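Local coordinates for capsid protein (Bocavirus gorilla/GBoV1/2009, PDB 7LNK) that assembles as sixty copies into the T=1 icosahedral shell of gorilla bocavirus, a parvovirus, serving as its structural capsid protein, at residues A175-A183 against K292-T300. Residues are numbered along the deposited sequence; the frame is centred on the assembly and turned at random.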
loop_
_atom_site.group_PDB
_atom_site.type_symbol
_atom_site.label_atom_id
_atom_site.label_comp_id
_atom_site.label_asym_id
_atom_site.label_seq_id
_atom_site.Cartn_x
_atom_site.Cartn_y
_atom_site.Cartn_z
ATOM N N ALA A 175 -57.055 113.781 -23.889
ATOM C CA ALA A 175 -56.362 113.389 -25.105
ATOM C C ALA A 175 -55.445 112.207 -24.835
ATOM O O ALA A 175 -54.820 112.113 -23.776
ATOM C CB ALA A 175 -55.560 114.562 -25.662
ATOM N N GLY A 176 -55.365 111.303 -25.804
ATOM C CA GLY A 176 -54.547 110.121 -25.659
ATOM C C GLY A 176 -55.140 109.035 -24.796
ATOM O O GLY A 176 -54.455 108.046 -24.522
ATOM N N GLY A 177 -56.385 109.184 -24.357
ATOM C CA GLY A 177 -57.026 108.171 -23.551
ATOM C C GLY A 177 -56.824 108.396 -22.069
ATOM O O GLY A 177 -56.029 109.223 -21.627
ATOM N N THR A 178 -57.572 107.633 -21.282
ATOM C CA THR A 178 -57.444 107.733 -19.842
ATOM C C THR A 178 -56.184 107.013 -19.380
ATOM O O THR A 178 -55.473 106.382 -20.161
ATOM C CB THR A 178 -58.673 107.147 -19.150
ATOM O OG1 THR A 178 -58.810 105.768 -19.505
ATOM C CG2 THR A 178 -59.917 107.882 -19.581
ATOM N N ALA A 179 -55.921 107.093 -18.078
ATOM C CA ALA A 179 -54.741 106.433 -17.539
ATOM C C ALA A 179 -54.932 104.927 -17.508
ATOM O O ALA A 179 -53.970 104.166 -17.641
ATOM C CB ALA A 179 -54.432 106.967 -16.143
ATOM N N THR A 180 -56.174 104.481 -17.338
ATOM C CA THR A 180 -56.437 103.051 -17.270
ATOM C C THR A 180 -56.428 102.425 -18.654
ATOM O O THR A 180 -55.897 101.326 -18.840
ATOM C CB THR A 180 -57.768 102.804 -16.570
ATOM O OG1 THR A 180 -57.705 103.338 -15.245
ATOM C CG2 THR A 180 -58.059 101.322 -16.488
ATOM N N GLU A 181 -57.004 103.109 -19.643
ATOM C CA GLU A 181 -56.973 102.569 -20.997
ATOM C C GLU A 181 -55.555 102.503 -21.537
ATOM O O GLU A 181 -55.189 101.529 -22.202
ATOM C CB GLU A 181 -57.854 103.389 -21.933
ATOM C CG GLU A 181 -59.329 103.244 -21.681
ATOM C CD GLU A 181 -60.151 104.015 -22.676
ATOM O OE1 GLU A 181 -59.576 104.852 -23.394
ATOM O OE2 GLU A 181 -61.364 103.747 -22.782
ATOM N N LYS A 182 -54.746 103.529 -21.277
ATOM C CA LYS A 182 -53.361 103.486 -21.727
ATOM C C LYS A 182 -52.601 102.360 -21.049
ATOM O O LYS A 182 -51.766 101.705 -21.677
ATOM C CB LYS A 182 -52.680 104.827 -21.478
ATOM C CG LYS A 182 -53.161 105.923 -22.393
ATOM C CD LYS A 182 -52.302 107.157 -22.274
ATOM C CE LYS A 182 -52.441 107.776 -20.908
ATOM N NZ LYS A 182 -51.697 109.053 -20.814
ATOM N N ALA A 183 -52.890 102.110 -19.775
ATOM C CA ALA A 183 -52.237 101.017 -19.068
ATOM C C ALA A 183 -52.636 99.675 -19.656
ATOM O O ALA A 183 -51.883 98.701 -19.581
ATOM C CB ALA A 183 -52.582 101.078 -17.583
ATOM N N LYS A 292 -65.387 95.480 -17.471
ATOM C CA LYS A 292 -65.389 96.939 -17.404
ATOM C C LYS A 292 -64.569 97.373 -16.203
ATOM O O LYS A 292 -65.111 97.700 -15.142
ATOM C CB LYS A 292 -66.820 97.467 -17.334
ATOM C CG LYS A 292 -66.976 98.961 -17.333
ATOM C CD LYS A 292 -68.451 99.302 -17.346
ATOM C CE LYS A 292 -68.690 100.790 -17.326
ATOM N NZ LYS A 292 -70.144 101.089 -17.375
ATOM N N PRO A 293 -63.245 97.362 -16.326
ATOM C CA PRO A 293 -62.402 97.873 -15.245
ATOM C C PRO A 293 -62.717 99.329 -14.952
ATOM O O PRO A 293 -63.207 100.066 -15.805
ATOM C CB PRO A 293 -60.985 97.714 -15.801
ATOM C CG PRO A 293 -61.103 96.617 -16.777
ATOM C CD PRO A 293 -62.439 96.792 -17.414
ATOM N N ASP A 294 -62.440 99.743 -13.726
ATOM C CA ASP A 294 -62.723 101.115 -13.347
ATOM C C ASP A 294 -61.640 102.038 -13.889
ATOM O O ASP A 294 -60.446 101.764 -13.757
ATOM C CB ASP A 294 -62.822 101.233 -11.830
ATOM C CG ASP A 294 -63.189 102.624 -11.382
ATOM O OD1 ASP A 294 -64.317 103.061 -11.680
ATOM O OD2 ASP A 294 -62.355 103.279 -10.727
ATOM N N GLY A 295 -62.063 103.134 -14.506
ATOM C CA GLY A 295 -61.162 104.075 -15.117
ATOM C C GLY A 295 -61.154 104.039 -16.628
ATOM O O GLY A 295 -60.586 104.938 -17.254
ATOM N N VAL A 296 -61.754 103.015 -17.227
ATOM C CA VAL A 296 -61.896 102.974 -18.671
ATOM C C VAL A 296 -62.984 103.956 -19.086
ATOM O O VAL A 296 -63.837 104.347 -18.282
ATOM C CB VAL A 296 -62.226 101.539 -19.125
ATOM C CG1 VAL A 296 -63.591 101.127 -18.619
ATOM C CG2 VAL A 296 -62.148 101.401 -20.622
ATOM N N TYR A 297 -62.948 104.380 -20.342
ATOM C CA TYR A 297 -63.998 105.216 -20.903
ATOM C C TYR A 297 -64.775 104.404 -21.927
ATOM O O TYR A 297 -64.191 103.870 -22.874
ATOM C CB TYR A 297 -63.427 106.475 -21.546
ATOM C CG TYR A 297 -64.495 107.331 -22.167
ATOM C CD1 TYR A 297 -65.287 108.150 -21.384
ATOM C CD2 TYR A 297 -64.733 107.298 -23.527
ATOM C CE1 TYR A 297 -66.271 108.925 -21.940
ATOM C CE2 TYR A 297 -65.716 108.068 -24.091
ATOM C CZ TYR A 297 -66.482 108.880 -23.293
ATOM O OH TYR A 297 -67.468 109.654 -23.855
ATOM N N ILE A 298 -66.085 104.316 -21.743
ATOM C CA ILE A 298 -66.955 103.554 -22.626
ATOM C C ILE A 298 -67.976 104.508 -23.220
ATOM O O ILE A 298 -68.836 105.038 -22.507
ATOM C CB ILE A 298 -67.639 102.399 -21.887
ATOM C CG1 ILE A 298 -66.600 101.365 -21.471
ATOM C CG2 ILE A 298 -68.704 101.775 -22.753
ATOM C CD1 ILE A 298 -67.133 100.332 -20.558
ATOM N N ASN A 299 -67.875 104.739 -24.524
ATOM C CA ASN A 299 -68.847 105.529 -25.261
ATOM C C ASN A 299 -69.897 104.679 -25.967
ATOM O O ASN A 299 -70.734 105.224 -26.690
ATOM C CB ASN A 299 -68.130 106.459 -26.244
ATOM C CG ASN A 299 -67.265 105.721 -27.237
ATOM O OD1 ASN A 299 -67.570 104.611 -27.649
ATOM N ND2 ASN A 299 -66.167 106.348 -27.630
ATOM N N THR A 300 -69.872 103.364 -25.782
ATOM C CA THR A 300 -70.786 102.456 -26.459
ATOM C C THR A 300 -71.716 101.807 -25.443
ATOM O O THR A 300 -71.687 102.116 -24.249
ATOM C CB THR A 300 -70.023 101.380 -27.242
ATOM O OG1 THR A 300 -69.193 100.634 -26.348
ATOM C CG2 THR A 300 -69.159 102.012 -28.303
#
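With chi1 at 60°, Thr178 sets OG1 between its own backbone N and carbonyl carbon, where the hydroxyl serves two partners: it donates to Gly295 O (OG1 to O 3.0 Å) and accepts from Glu181 N, the N-cap bond of helix 179-186. This holds the Gly295 carbonyl at the start of the helix; Thr178 OG1 stands 20° out of the carbonyl plane. Glu181, CG beside the backbone N and the chain extended beyond it, carries its carboxylate past Val296, crossing that side chain at about a right angle with Glu181 CG 3.5 Å from Val296 CG2. Glu181 OE2 accepts from Tyr297 N at 3.0 Å, the N-H arriving from above the carboxylate plane. Asp169 OD1 also lies close to OE2, a pair of like charges. The arrangement joins helix 179-186 to the loop between strands 287-291 and 306-308, both probably part of the surface loops set between the jelly-roll strands of parvovirus capsid proteins. Residues Pro293 to Val296 form a type II beta turn; Gly295 takes the positive phi (107°) of its third position and packs its CA against Thr180 OG1, which gives Asp294 O a weak hydrogen bond. At the turn itself, Asp294 packs on Pro344 of a second subunit.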